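Local coordinates for protein alpha-amylase inhibitor 0.19 (Triticum aestivum, PDB 1HSS) that inhibits alpha-amylases as a secreted homodimer of the wheat kernel, and is also an allergen that binds IgE, at residues P15-C20 and C54-S59; L90-I95 and K116-Y121; P22-Q27 and G78-C83; I48-R53 and R100-V105; L26-S31 and E86-T91. All coordinates share one frame; numbering follows the deposited sequence.

How the contacts relate
The five contacts tie four helices and their loops into one compact, disulfide-rich subunit. Contacts 3 and 5 both use helix 20-27, have centres about 7 Å apart and are joined by the C28-C83 disulfide. Contact 5 runs into contact 2 along helix 85-92; they share L90 and T91, and their centres are about 10 Å apart. The centre of contact 1 is about 5 Å from the centre of the chain. It touches contact 2 through V118 and Y121, and contact 4 through I48. Contacts 3 and 4 lie on opposite sides, about 23 Å apart between centres. Contacts 2, 4 and 5 reach the second subunit, as does Q27 of contact 3; contact 1 does not.

Contact 1: residues P15-C20 and C54-S59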
# COMPACT_ATOMS: atom_id res chain seq x y z
N PRO A 15 17.65 -13.30 -8.39
CA PRO A 15 16.28 -13.12 -7.88
C PRO A 15 16.06 -11.75 -7.27
O PRO A 15 16.97 -11.18 -6.68
CB PRO A 15 16.13 -14.22 -6.85
CG PRO A 15 17.50 -14.53 -6.43
CD PRO A 15 18.33 -14.39 -7.67
N ALA A 16 14.90 -11.18 -7.57
CA ALA A 16 14.64 -9.77 -7.33
C ALA A 16 14.45 -9.52 -5.83
O ALA A 16 13.96 -10.38 -5.11
CB ALA A 16 13.41 -9.32 -8.13
N LEU A 17 15.01 -8.42 -5.34
CA LEU A 17 14.72 -7.92 -3.99
C LEU A 17 14.71 -8.99 -2.89
O LEU A 17 13.73 -9.12 -2.16
CB LEU A 17 13.38 -7.17 -3.98
CG LEU A 17 13.23 -6.16 -5.09
CD1 LEU A 17 11.83 -5.63 -5.11
CD2 LEU A 17 14.21 -5.05 -4.92
N PRO A 18 15.85 -9.65 -2.67
CA PRO A 18 15.99 -10.66 -1.61
C PRO A 18 15.56 -10.14 -0.24
O PRO A 18 14.91 -10.86 0.53
CB PRO A 18 17.48 -10.99 -1.63
CG PRO A 18 17.91 -10.64 -2.99
CD PRO A 18 17.13 -9.45 -3.38
N ALA A 19 15.89 -8.88 0.05
CA ALA A 19 15.62 -8.28 1.35
C ALA A 19 14.15 -7.97 1.55
O ALA A 19 13.70 -7.77 2.67
CB ALA A 19 16.42 -7.03 1.50
N CYS A 20 13.40 -7.89 0.47
CA CYS A 20 12.00 -7.53 0.58
C CYS A 20 11.11 -8.73 0.78
O CYS A 20 9.96 -8.59 1.17
CB CYS A 20 11.54 -6.74 -0.66
SG CYS A 20 12.38 -5.14 -0.85
N CYS A 54 8.44 -1.22 -9.85
CA CYS A 54 7.27 -2.12 -9.90
C CYS A 54 7.56 -3.42 -10.60
O CYS A 54 6.94 -4.45 -10.31
CB CYS A 54 6.12 -1.45 -10.62
SG CYS A 54 5.43 -0.08 -9.67
N GLY A 55 8.42 -3.34 -11.61
CA GLY A 55 8.93 -4.52 -12.28
C GLY A 55 9.76 -5.44 -11.42
O GLY A 55 9.56 -6.66 -11.46
N ALA A 56 10.67 -4.87 -10.62
CA ALA A 56 11.39 -5.63 -9.59
C ALA A 56 10.46 -6.33 -8.59
O ALA A 56 10.66 -7.50 -8.28
CB ALA A 56 12.33 -4.74 -8.86
N LEU A 57 9.41 -5.64 -8.16
CA LEU A 57 8.43 -6.20 -7.22
C LEU A 57 7.58 -7.31 -7.84
O LEU A 57 7.33 -8.33 -7.21
CB LEU A 57 7.52 -5.08 -6.68
CG LEU A 57 8.11 -4.26 -5.53
CD1 LEU A 57 7.34 -2.99 -5.35
CD2 LEU A 57 8.12 -5.06 -4.26
N TYR A 58 7.13 -7.12 -9.08
CA TYR A 58 6.40 -8.15 -9.83
C TYR A 58 7.22 -9.45 -9.95
O TYR A 58 6.74 -10.54 -9.63
CB TYR A 58 6.05 -7.61 -11.21
CG TYR A 58 4.98 -8.38 -11.90
CD1 TYR A 58 5.28 -9.54 -12.60
CD2 TYR A 58 3.67 -7.96 -11.85
CE1 TYR A 58 4.29 -10.27 -13.24
CE2 TYR A 58 2.67 -8.68 -12.48
CZ TYR A 58 2.98 -9.84 -13.18
OH TYR A 58 1.99 -10.57 -13.82
N SER A 59 8.48 -9.30 -10.36
CA SER A 59 9.44 -10.39 -10.47
C SER A 59 9.62 -11.13 -9.16
O SER A 59 9.68 -12.35 -9.13
CB SER A 59 10.80 -9.84 -10.95
OG SER A 59 11.81 -10.83 -10.96
O HOH W 1 13.07 -12.73 -9.11
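A16 and L17 pack a methyl and an isobutyl group against A56, S59 and the end of L57 on helix 53-67. Direct contact is by packing, and no hydrogen bond runs straight between the segments. The CB of A16 sits 3.3 Å from the backbone O of A56 and 3.6 Å from the OG of S59. L17 packs beside it, mainly through CD1. This atom lies 3.9 Å from the CB of A56 and 3.8 Å from the CD2 of L57. The L17 and L57 side chains cross obliquely. L57 leaves the helix pointing away from the loop, and its tip comes back through the CD2 branch. The segment 15-20 is the irregular run that leads into helix 20-27, the first helix of the all-alpha prolamin fold. The backbone of C20 bonds back to the O of L17 as the chain turns, and C20 forms a disulfide with C41 of helix 35-46. The polar link is indirect. One water accepts from the backbone N of A16 at 2.9 Å and is hydrogen-bonded to the OG of S59, also at 2.9 Å. S59 OG is anti to its own backbone N (chi1 174°), which sets it beside the A16 methyl and within reach of the water. M60, F12 and I48 pack around the same residues.

Contact 2: residues L90-I95 and K116-Y121; sequences LTAASI and KDVAAY
A92 and A93 meet V118 and A119 through methyl groups, and no flat side chain takes part. The one ring, that of Y121, packs edge-to-face with Y58 of helix 53-67; its OH bonds to D62. The flat groups that are touched are peptides, one on each segment. The CG1 of V118 lies 3.7 Å from the N of A93, and the CB of A93 lies 3.7 Å from the N of A119. The same V118 methyl is 3.8 Å from the CB of A92. It can serve both because it stands anti to the V118 backbone N (chi1 178°). The segments belong to helix 85-92 and the short helix 116-119, which lies next to it late in the prolamin-type fold. Their backbones come close, with CA atoms of A93 and V118 5.1 Å apart; the small alanine side chains are consistent with this close approach. The CB of A93 is 3.7 Å from the CB of A119. L90 adds a looser touch, its CD1 reaching the CB of A119 at 4.4 Å. No hydrogen bond crosses the contact. Close by, the backbones of A93 and C115 are hydrogen-bonded. On the second subunit, V114 packs against L90, and L90 of that chain packs on A119.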
# COMPACT_ATOMS: atom_id res chain seq x y z
N LEU A 90 -1.76 -7.15 -2.61
CA LEU A 90 -1.98 -5.77 -2.18
C LEU A 90 -0.81 -5.24 -1.37
O LEU A 90 -0.46 -4.07 -1.48
CB LEU A 90 -3.24 -5.69 -1.35
CG LEU A 90 -4.24 -4.62 -1.75
CD1 LEU A 90 -4.60 -4.77 -3.22
CD2 LEU A 90 -5.48 -4.77 -0.88
N THR A 91 -0.22 -6.08 -0.53
CA THR A 91 0.96 -5.70 0.28
C THR A 91 2.23 -5.50 -0.58
O THR A 91 2.88 -4.45 -0.56
CB THR A 91 1.24 -6.78 1.38
OG1 THR A 91 0.06 -6.96 2.17
CG2 THR A 91 2.40 -6.38 2.28
N ALA A 92 2.47 -6.44 -1.48
CA ALA A 92 3.56 -6.31 -2.42
C ALA A 92 3.45 -5.03 -3.28
O ALA A 92 4.44 -4.32 -3.48
CB ALA A 92 3.63 -7.57 -3.29
N ALA A 93 2.23 -4.67 -3.69
CA ALA A 93 1.96 -3.49 -4.52
C ALA A 93 2.29 -2.15 -3.83
O ALA A 93 2.40 -1.12 -4.49
CB ALA A 93 0.49 -3.48 -4.97
N SER A 94 2.42 -2.15 -2.51
CA SER A 94 2.58 -0.89 -1.79
C SER A 94 3.84 -0.85 -0.92
O SER A 94 4.03 0.09 -0.13
CB SER A 94 1.35 -0.63 -0.93
OG SER A 94 1.14 -1.74 -0.08
N ILE A 95 4.75 -1.78 -1.15
CA ILE A 95 6.03 -1.82 -0.41
C ILE A 95 6.89 -0.59 -0.71
O ILE A 95 7.50 0.02 0.17
CB ILE A 95 6.83 -3.10 -0.76
CG1 ILE A 95 6.17 -4.31 -0.10
CG2 ILE A 95 8.29 -2.96 -0.32
CD1 ILE A 95 6.86 -5.63 -0.41
N LYS A 116 0.19 -0.83 -9.52
CA LYS A 116 -1.09 -1.46 -9.90
C LYS A 116 -0.95 -2.78 -10.68
O LYS A 116 -1.79 -3.67 -10.55
CB LYS A 116 -1.97 -0.49 -10.69
CG LYS A 116 -1.45 -0.13 -12.06
CD LYS A 116 -2.36 0.90 -12.71
CE LYS A 116 -1.76 1.45 -14.00
NZ LYS A 116 -1.93 0.52 -15.15
N ASP A 117 0.15 -2.92 -11.41
CA ASP A 117 0.45 -4.17 -12.11
C ASP A 117 0.70 -5.34 -11.15
O ASP A 117 0.15 -6.42 -11.33
CB ASP A 117 1.65 -3.96 -13.06
CG ASP A 117 2.90 -3.35 -12.36
OD1 ASP A 117 2.78 -2.36 -11.60
OD2 ASP A 117 4.03 -3.81 -12.66
N VAL A 118 1.37 -5.05 -10.03
CA VAL A 118 1.61 -6.04 -8.98
C VAL A 118 0.33 -6.38 -8.19
O VAL A 118 0.15 -7.51 -7.77
CB VAL A 118 2.70 -5.53 -8.00
CG1 VAL A 118 2.92 -6.52 -6.86
CG2 VAL A 118 3.99 -5.29 -8.76
N ALA A 119 -0.53 -5.38 -7.97
CA ALA A 119 -1.82 -5.61 -7.31
C ALA A 119 -2.78 -6.50 -8.13
O ALA A 119 -3.68 -7.14 -7.59
CB ALA A 119 -2.49 -4.28 -7.00
N ALA A 120 -2.55 -6.57 -9.43
CA ALA A 120 -3.37 -7.36 -10.32
C ALA A 120 -2.75 -8.69 -10.74
O ALA A 120 -3.26 -9.37 -11.61
CB ALA A 120 -3.70 -6.54 -11.53
N TYR A 121 -1.61 -9.04 -10.16
CA TYR A 121 -0.96 -10.33 -10.39
C TYR A 121 -1.96 -11.52 -10.31
O TYR A 121 -2.87 -11.52 -9.48
CB TYR A 121 0.18 -10.48 -9.36
CG TYR A 121 1.01 -11.73 -9.47
CD1 TYR A 121 0.61 -12.90 -8.83
CD2 TYR A 121 2.16 -11.76 -10.24
CE1 TYR A 121 1.32 -14.05 -8.97
CE2 TYR A 121 2.87 -12.91 -10.39
CZ TYR A 121 2.44 -14.06 -9.75
OH TYR A 121 3.12 -15.25 -9.91

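Contact 3: residues P22-Q27 and G78-C83; sequences PLLRLQ and GAFPRC
The loop before helix 85-92 closes over helix 20-27 here, where L24 and R25 meet F80 next to the C28-C83 disulfide. The loop turns sharply from F80 to C83 in a type II beta turn, with the N of C83 bonded to the O of F80. R25 carries the polar part. Its NH1 donates to the backbone O of A79 at 2.9 Å, with an N-H...O angle of 143°. The oxygen lies at the edge of the guanidinium, close to its plane, and the nitrogen in turn lies in the carbonyl plane of A79. A bend at chi3 turns the guanidinium toward A79. The carbon part of the same chain is used as well. CG of R25 lies 4.0 Å from CD1 of F80, and CD lies 4.0 Å from CD of P81. The R25 chain crosses F80 at about a right angle, yet the guanidinium and ring planes are only 30° apart. L24 approaches the same ring obliquely, its CD2 3.8 Å from CE1 of F80. With CG anti to its backbone N (chi1 175°), L24 brings this branch to the loop. M64 of helix 53-67 touches L24, R25 and F80, and Y65 meets the F80 ring edge-to-face. V88 of helix 85-92 also packs on F80. The chemistry is thus divided. F80 and L24 are buried and apolar, while R25 is exposed and spends one N-H on a main-chain carbonyl. That bond, with the carbon packing on F80 and P81, holds the arginine to the loop.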
# COMPACT_ATOMS: atom_id res chain seq x y z
N PRO A 22 11.41 -11.24 3.00
CA PRO A 22 11.04 -11.38 4.41
C PRO A 22 10.11 -10.28 4.91
O PRO A 22 9.27 -10.52 5.76
CB PRO A 22 12.39 -11.38 5.13
CG PRO A 22 13.34 -10.78 4.16
CD PRO A 22 12.88 -11.28 2.85
N LEU A 23 10.25 -9.07 4.39
CA LEU A 23 9.34 -7.99 4.71
C LEU A 23 7.91 -8.34 4.33
O LEU A 23 7.01 -8.20 5.14
CB LEU A 23 9.76 -6.74 3.95
CG LEU A 23 8.78 -5.58 4.13
CD1 LEU A 23 8.80 -5.15 5.58
CD2 LEU A 23 9.14 -4.41 3.23
N LEU A 24 7.71 -8.78 3.08
CA LEU A 24 6.39 -9.16 2.57
C LEU A 24 5.71 -10.29 3.37
O LEU A 24 4.51 -10.25 3.63
CB LEU A 24 6.51 -9.54 1.09
CG LEU A 24 5.25 -10.08 0.40
CD1 LEU A 24 4.06 -9.11 0.58
CD2 LEU A 24 5.53 -10.32 -1.05
N ARG A 25 6.50 -11.26 3.82
CA ARG A 25 5.98 -12.36 4.65
C ARG A 25 5.55 -11.96 6.06
O ARG A 25 4.62 -12.55 6.59
CB ARG A 25 7.01 -13.48 4.74
CG ARG A 25 7.03 -14.32 3.50
CD ARG A 25 7.52 -15.70 3.83
NE ARG A 25 8.90 -15.84 3.42
CZ ARG A 25 9.27 -16.44 2.29
NH1 ARG A 25 8.39 -17.16 1.59
NH2 ARG A 25 10.55 -16.35 1.90
N LEU A 26 6.24 -10.98 6.65
CA LEU A 26 5.82 -10.36 7.91
C LEU A 26 4.59 -9.45 7.75
O LEU A 26 3.61 -9.55 8.50
CB LEU A 26 6.96 -9.53 8.51
CG LEU A 26 8.19 -10.27 9.05
CD1 LEU A 26 9.36 -9.29 9.23
CD2 LEU A 26 7.83 -10.94 10.36
N GLN A 27 4.64 -8.58 6.76
CA GLN A 27 3.54 -7.69 6.53
C GLN A 27 2.24 -8.38 6.18
O GLN A 27 1.19 -7.89 6.58
CB GLN A 27 3.88 -6.72 5.44
CG GLN A 27 4.86 -5.67 5.83
CD GLN A 27 4.97 -4.61 4.76
OE1 GLN A 27 4.71 -3.44 5.01
NE2 GLN A 27 5.27 -5.04 3.54
N GLY A 78 2.76 -23.31 1.30
CA GLY A 78 2.52 -22.14 0.46
C GLY A 78 3.62 -21.10 0.59
O GLY A 78 4.38 -21.13 1.57
N ALA A 79 3.72 -20.18 -0.37
CA ALA A 79 4.78 -19.18 -0.36
C ALA A 79 4.59 -18.17 0.79
O ALA A 79 5.57 -17.62 1.31
CB ALA A 79 4.85 -18.46 -1.71
N PHE A 80 3.35 -18.02 1.25
CA PHE A 80 3.00 -17.03 2.28
C PHE A 80 2.19 -17.58 3.44
O PHE A 80 0.96 -17.69 3.36
CB PHE A 80 2.25 -15.88 1.63
CG PHE A 80 3.00 -15.27 0.51
CD1 PHE A 80 4.04 -14.40 0.77
CD2 PHE A 80 2.79 -15.71 -0.79
CE1 PHE A 80 4.86 -13.98 -0.22
CE2 PHE A 80 3.62 -15.30 -1.80
CZ PHE A 80 4.66 -14.44 -1.52
N PRO A 81 2.88 -18.00 4.52
CA PRO A 81 2.26 -18.70 5.65
C PRO A 81 1.36 -17.78 6.45
O PRO A 81 1.77 -16.71 6.88
CB PRO A 81 3.45 -19.20 6.48
CG PRO A 81 4.65 -19.10 5.55
CD PRO A 81 4.35 -17.90 4.70
N ARG A 82 0.09 -18.16 6.57
CA ARG A 82 -0.90 -17.39 7.32
C ARG A 82 -1.37 -16.12 6.60
O ARG A 82 -2.11 -15.30 7.17
CB ARG A 82 -0.38 -17.04 8.72
CG ARG A 82 -0.38 -18.21 9.70
CD ARG A 82 0.77 -18.11 10.71
NE ARG A 82 1.76 -19.18 10.53
CZ ARG A 82 3.04 -18.99 10.23
NH1 ARG A 82 3.53 -17.76 10.09
NH2 ARG A 82 3.84 -20.04 10.07
N CYS A 83 -1.08 -16.05 5.30
CA CYS A 83 -1.51 -14.93 4.46
C CYS A 83 -2.53 -15.27 3.38
O CYS A 83 -2.38 -16.24 2.65
CB CYS A 83 -0.33 -14.26 3.80
SG CYS A 83 0.76 -13.52 5.01

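Contact 4: residues I48-R53 and R100-V105; sequences ISEWCR and RLPIVV
E50 and V104 are joined through the main chain, with the N of V104 donating to the O of E50 at 3.0 Å. The donor stands above the carbonyl plane, 53° out of it. The CA of I103 comes within 3.3 Å of this oxygen, as a CA-H...O contact. R53 is bent at chi2 (107°) and chi3 (93°), which brings NH2 to the O of P102. The bond is 3.1 Å, on a lone pair, with the oxygen tilted from the guanidinium plane. NH1 bonds weakly to the O of I48. One guanidinium face lies on L101, whose CG is 3.7 Å from NH2; the N of E50 lies over the opposite face, 4.2 Å above the plane. A water donates to both OE1 of E50 and the O of I103. Outward, E50 CG meets P102 O at 3.4 Å. V104 CG2 sits over a face of the W51 six-membered ring as a CH-pi contact; its exact closeness is doubtful. I103 CG2 packs 3.8 Å from CB of R53. The loop before helix 53-67, with an ST turn in which S49 OG accepts from W51 N, thus lies along strand 103-104. C52 of this loop is disulfide-bonded to C6. The R53 charge is probably offset in part by the carbonyl oxygens of P102 and I48.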
# COMPACT_ATOMS: atom_id res chain seq x y z
N ILE A 48 16.98 0.70 -7.61
CA ILE A 48 16.30 0.47 -8.87
C ILE A 48 15.62 1.76 -9.28
O ILE A 48 15.24 2.56 -8.42
CB ILE A 48 15.27 -0.68 -8.72
CG1 ILE A 48 16.03 -1.96 -8.31
CG2 ILE A 48 14.49 -0.90 -10.02
CD1 ILE A 48 15.17 -3.06 -7.74
N SER A 49 15.60 2.04 -10.59
CA SER A 49 15.02 3.28 -11.09
C SER A 49 13.51 3.34 -10.87
O SER A 49 12.84 2.31 -10.81
CB SER A 49 15.35 3.44 -12.58
OG SER A 49 14.21 3.24 -13.39
N GLU A 50 12.98 4.55 -10.84
CA GLU A 50 11.53 4.80 -10.73
C GLU A 50 10.70 3.99 -11.71
O GLU A 50 9.54 3.65 -11.45
CB GLU A 50 11.24 6.27 -10.98
CG GLU A 50 11.31 7.13 -9.77
CD GLU A 50 10.88 8.58 -10.04
OE1 GLU A 50 10.16 8.82 -11.04
OE2 GLU A 50 11.25 9.47 -9.22
N TRP A 51 11.29 3.76 -12.89
CA TRP A 51 10.62 3.06 -13.97
C TRP A 51 10.55 1.55 -13.76
O TRP A 51 9.69 0.88 -14.31
CB TRP A 51 11.33 3.37 -15.28
CG TRP A 51 11.23 4.81 -15.67
CD1 TRP A 51 12.05 5.82 -15.28
CD2 TRP A 51 10.26 5.40 -16.57
NE1 TRP A 51 11.67 7.00 -15.87
CE2 TRP A 51 10.57 6.77 -16.66
CE3 TRP A 51 9.18 4.89 -17.30
CZ2 TRP A 51 9.82 7.65 -17.47
CZ3 TRP A 51 8.44 5.77 -18.10
CH2 TRP A 51 8.76 7.13 -18.17
N CYS A 52 11.47 1.00 -12.97
CA CYS A 52 11.61 -0.44 -12.88
C CYS A 52 11.32 -0.99 -11.50
O CYS A 52 11.40 -2.20 -11.29
CB CYS A 52 13.01 -0.87 -13.29
SG CYS A 52 13.35 -0.50 -15.03
N ARG A 53 10.98 -0.11 -10.56
CA ARG A 53 10.70 -0.53 -9.19
C ARG A 53 9.50 -1.48 -9.09
O ARG A 53 9.57 -2.47 -8.39
CB ARG A 53 10.47 0.70 -8.31
CG ARG A 53 11.46 0.87 -7.18
CD ARG A 53 12.47 2.01 -7.39
NE ARG A 53 12.06 3.28 -6.82
CZ ARG A 53 12.85 4.34 -6.67
NH1 ARG A 53 14.17 4.26 -6.69
NH2 ARG A 53 12.31 5.50 -6.38
N ARG A 100 8.39 5.04 0.90
CA ARG A 100 8.32 6.40 0.35
C ARG A 100 9.17 6.58 -0.93
O ARG A 100 9.80 7.62 -1.14
CB ARG A 100 8.72 7.47 1.40
CG ARG A 100 8.65 7.01 2.84
CD ARG A 100 7.40 7.45 3.55
NE ARG A 100 7.66 7.63 4.97
CZ ARG A 100 8.29 8.69 5.47
NH1 ARG A 100 8.62 9.71 4.68
NH2 ARG A 100 8.55 8.74 6.76
N LEU A 101 9.10 5.58 -1.80
CA LEU A 101 9.83 5.59 -3.06
C LEU A 101 8.81 5.70 -4.19
O LEU A 101 7.90 4.88 -4.28
CB LEU A 101 10.65 4.30 -3.21
CG LEU A 101 12.15 4.15 -2.89
CD1 LEU A 101 12.70 5.35 -2.19
CD2 LEU A 101 12.39 2.89 -2.10
N PRO A 102 8.88 6.78 -4.98
CA PRO A 102 7.96 6.91 -6.11
C PRO A 102 8.32 6.03 -7.31
O PRO A 102 9.45 5.55 -7.46
CB PRO A 102 8.01 8.41 -6.46
CG PRO A 102 9.37 8.83 -6.02
CD PRO A 102 9.70 8.00 -4.81
N ILE A 103 7.30 5.73 -8.09
CA ILE A 103 7.44 4.90 -9.27
C ILE A 103 6.82 5.70 -10.43
O ILE A 103 6.14 6.69 -10.18
CB ILE A 103 6.71 3.53 -9.04
CG1 ILE A 103 5.25 3.74 -8.65
CG2 ILE A 103 7.34 2.81 -7.87
CD1 ILE A 103 4.26 3.57 -9.79
N VAL A 104 7.16 5.40 -11.67
CA VAL A 104 6.39 5.99 -12.76
C VAL A 104 5.42 4.99 -13.37
O VAL A 104 5.77 3.82 -13.56
CB VAL A 104 7.27 6.69 -13.83
CG1 VAL A 104 8.70 6.77 -13.37
CG2 VAL A 104 7.12 6.01 -15.15
N VAL A 105 4.15 5.39 -13.40
CA VAL A 105 3.03 4.49 -13.64
C VAL A 105 3.05 3.93 -15.06
O VAL A 105 2.77 2.75 -15.27
CB VAL A 105 1.68 5.19 -13.40
CG1 VAL A 105 0.54 4.21 -13.57
CG2 VAL A 105 1.65 5.77 -12.00
O HOH W 2 7.60 9.23 -10.10

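Contact 5: residues L26-S31 and E86-T91; sequences LQCNGS and EVVKLT
V87, V88 and T91 of helix 85-92 meet Q27 and C28, where a Schellman motif ends helix 20-27. In that motif G30, with positive phi, is the C-prime residue: the N of S31 bonds to the O of L26, and the N of G30 to the O of Q27. V87 comes first. Its CG2 lies 3.3 Å from the O of C28, a close methyl-to-carbonyl touch. V88 follows on the next position of the helix. Its CG2 is 3.9 Å from both CB and SG of C28, so it packs beside the disulfide that C28 makes with C83. T91 comes one turn after V87. Its CG2, anti to the backbone N and so placed toward Q27, touches that residue at CB (3.5 Å) and NE2 (3.4 Å). Its OG1 donates to the O of V87 at 2.6 Å, from 44° above the carbonyl plane, and the same oxygen also accepts from the N of T91. On the second subunit, Y113 packs on Q27, its OH is hydrogen-bonded to the O of S31, and V114 packs on T91. Two waters bridge the segments. One joins the O of T91 to NE2 of Q27, weakly on the glutamine side. The other donates to OG1 of T91 and, at 2.8 Å, to the O of Q27.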
# COMPACT_ATOMS: atom_id res chain seq x y z
N LEU A 26 6.24 -10.98 6.65
CA LEU A 26 5.82 -10.36 7.91
C LEU A 26 4.59 -9.45 7.75
O LEU A 26 3.61 -9.55 8.50
CB LEU A 26 6.96 -9.53 8.51
CG LEU A 26 8.19 -10.27 9.05
CD1 LEU A 26 9.36 -9.29 9.23
CD2 LEU A 26 7.83 -10.94 10.36
N GLN A 27 4.64 -8.58 6.76
CA GLN A 27 3.54 -7.69 6.53
C GLN A 27 2.24 -8.38 6.18
O GLN A 27 1.19 -7.89 6.58
CB GLN A 27 3.88 -6.72 5.44
CG GLN A 27 4.86 -5.67 5.83
CD GLN A 27 4.97 -4.61 4.76
OE1 GLN A 27 4.71 -3.44 5.01
NE2 GLN A 27 5.27 -5.04 3.54
N CYS A 28 2.27 -9.44 5.38
CA CYS A 28 1.01 -9.99 4.85
C CYS A 28 0.09 -10.68 5.86
O CYS A 28 -1.11 -10.82 5.61
CB CYS A 28 1.25 -10.90 3.62
SG CYS A 28 2.09 -12.46 3.92
N ASN A 29 0.59 -10.92 7.07
CA ASN A 29 -0.29 -11.27 8.19
C ASN A 29 -0.21 -10.32 9.39
O ASN A 29 -0.58 -10.69 10.51
CB ASN A 29 -0.04 -12.70 8.66
CG ASN A 29 1.42 -12.99 8.95
OD1 ASN A 29 1.89 -14.11 8.77
ND2 ASN A 29 2.13 -11.98 9.43
N GLY A 30 0.31 -9.11 9.17
CA GLY A 30 0.24 -8.07 10.18
C GLY A 30 1.22 -8.21 11.33
O GLY A 30 1.01 -7.61 12.37
N SER A 31 2.31 -8.96 11.14
CA SER A 31 3.32 -9.09 12.18
C SER A 31 4.06 -7.79 12.31
O SER A 31 4.02 -6.97 11.40
CB SER A 31 4.35 -10.17 11.86
OG SER A 31 3.76 -11.44 11.87
N GLU A 86 -5.25 -12.25 -1.60
CA GLU A 86 -5.63 -10.87 -1.89
C GLU A 86 -4.73 -9.84 -1.17
O GLU A 86 -4.27 -8.88 -1.78
CB GLU A 86 -7.10 -10.63 -1.51
CG GLU A 86 -8.02 -11.88 -1.53
CD GLU A 86 -8.00 -12.71 -0.23
OE1 GLU A 86 -8.41 -12.19 0.84
OE2 GLU A 86 -7.63 -13.91 -0.30
N VAL A 87 -4.48 -10.07 0.13
CA VAL A 87 -3.69 -9.14 0.92
C VAL A 87 -2.21 -9.25 0.58
O VAL A 87 -1.52 -8.24 0.52
CB VAL A 87 -3.91 -9.30 2.46
CG1 VAL A 87 -5.36 -9.63 2.77
CG2 VAL A 87 -3.01 -10.34 3.01
N VAL A 88 -1.77 -10.44 0.18
CA VAL A 88 -0.40 -10.64 -0.29
C VAL A 88 -0.07 -9.73 -1.48
O VAL A 88 0.90 -8.98 -1.43
CB VAL A 88 -0.11 -12.13 -0.66
CG1 VAL A 88 1.18 -12.26 -1.48
CG2 VAL A 88 0.03 -12.97 0.59
N LYS A 89 -0.90 -9.72 -2.51
CA LYS A 89 -0.54 -8.94 -3.70
C LYS A 89 -0.83 -7.47 -3.51
O LYS A 89 -0.13 -6.64 -4.08
CB LYS A 89 -1.21 -9.48 -4.97
CG LYS A 89 -2.71 -9.45 -4.93
CD LYS A 89 -3.30 -9.99 -6.23
CE LYS A 89 -3.51 -11.49 -6.15
NZ LYS A 89 -2.26 -12.19 -5.71
N LEU A 90 -1.76 -7.15 -2.61
CA LEU A 90 -1.98 -5.77 -2.18
C LEU A 90 -0.81 -5.24 -1.37
O LEU A 90 -0.46 -4.07 -1.48
CB LEU A 90 -3.24 -5.69 -1.35
CG LEU A 90 -4.24 -4.62 -1.75
CD1 LEU A 90 -4.60 -4.77 -3.22
CD2 LEU A 90 -5.48 -4.77 -0.88
N THR A 91 -0.22 -6.08 -0.53
CA THR A 91 0.96 -5.70 0.28
C THR A 91 2.23 -5.50 -0.58
O THR A 91 2.88 -4.45 -0.56
CB THR A 91 1.24 -6.78 1.38
OG1 THR A 91 0.06 -6.96 2.17
CG2 THR A 91 2.40 -6.38 2.28
O HOH W 3 -0.36 -6.40 4.79
O HOH W 4 3.44 -2.93 1.95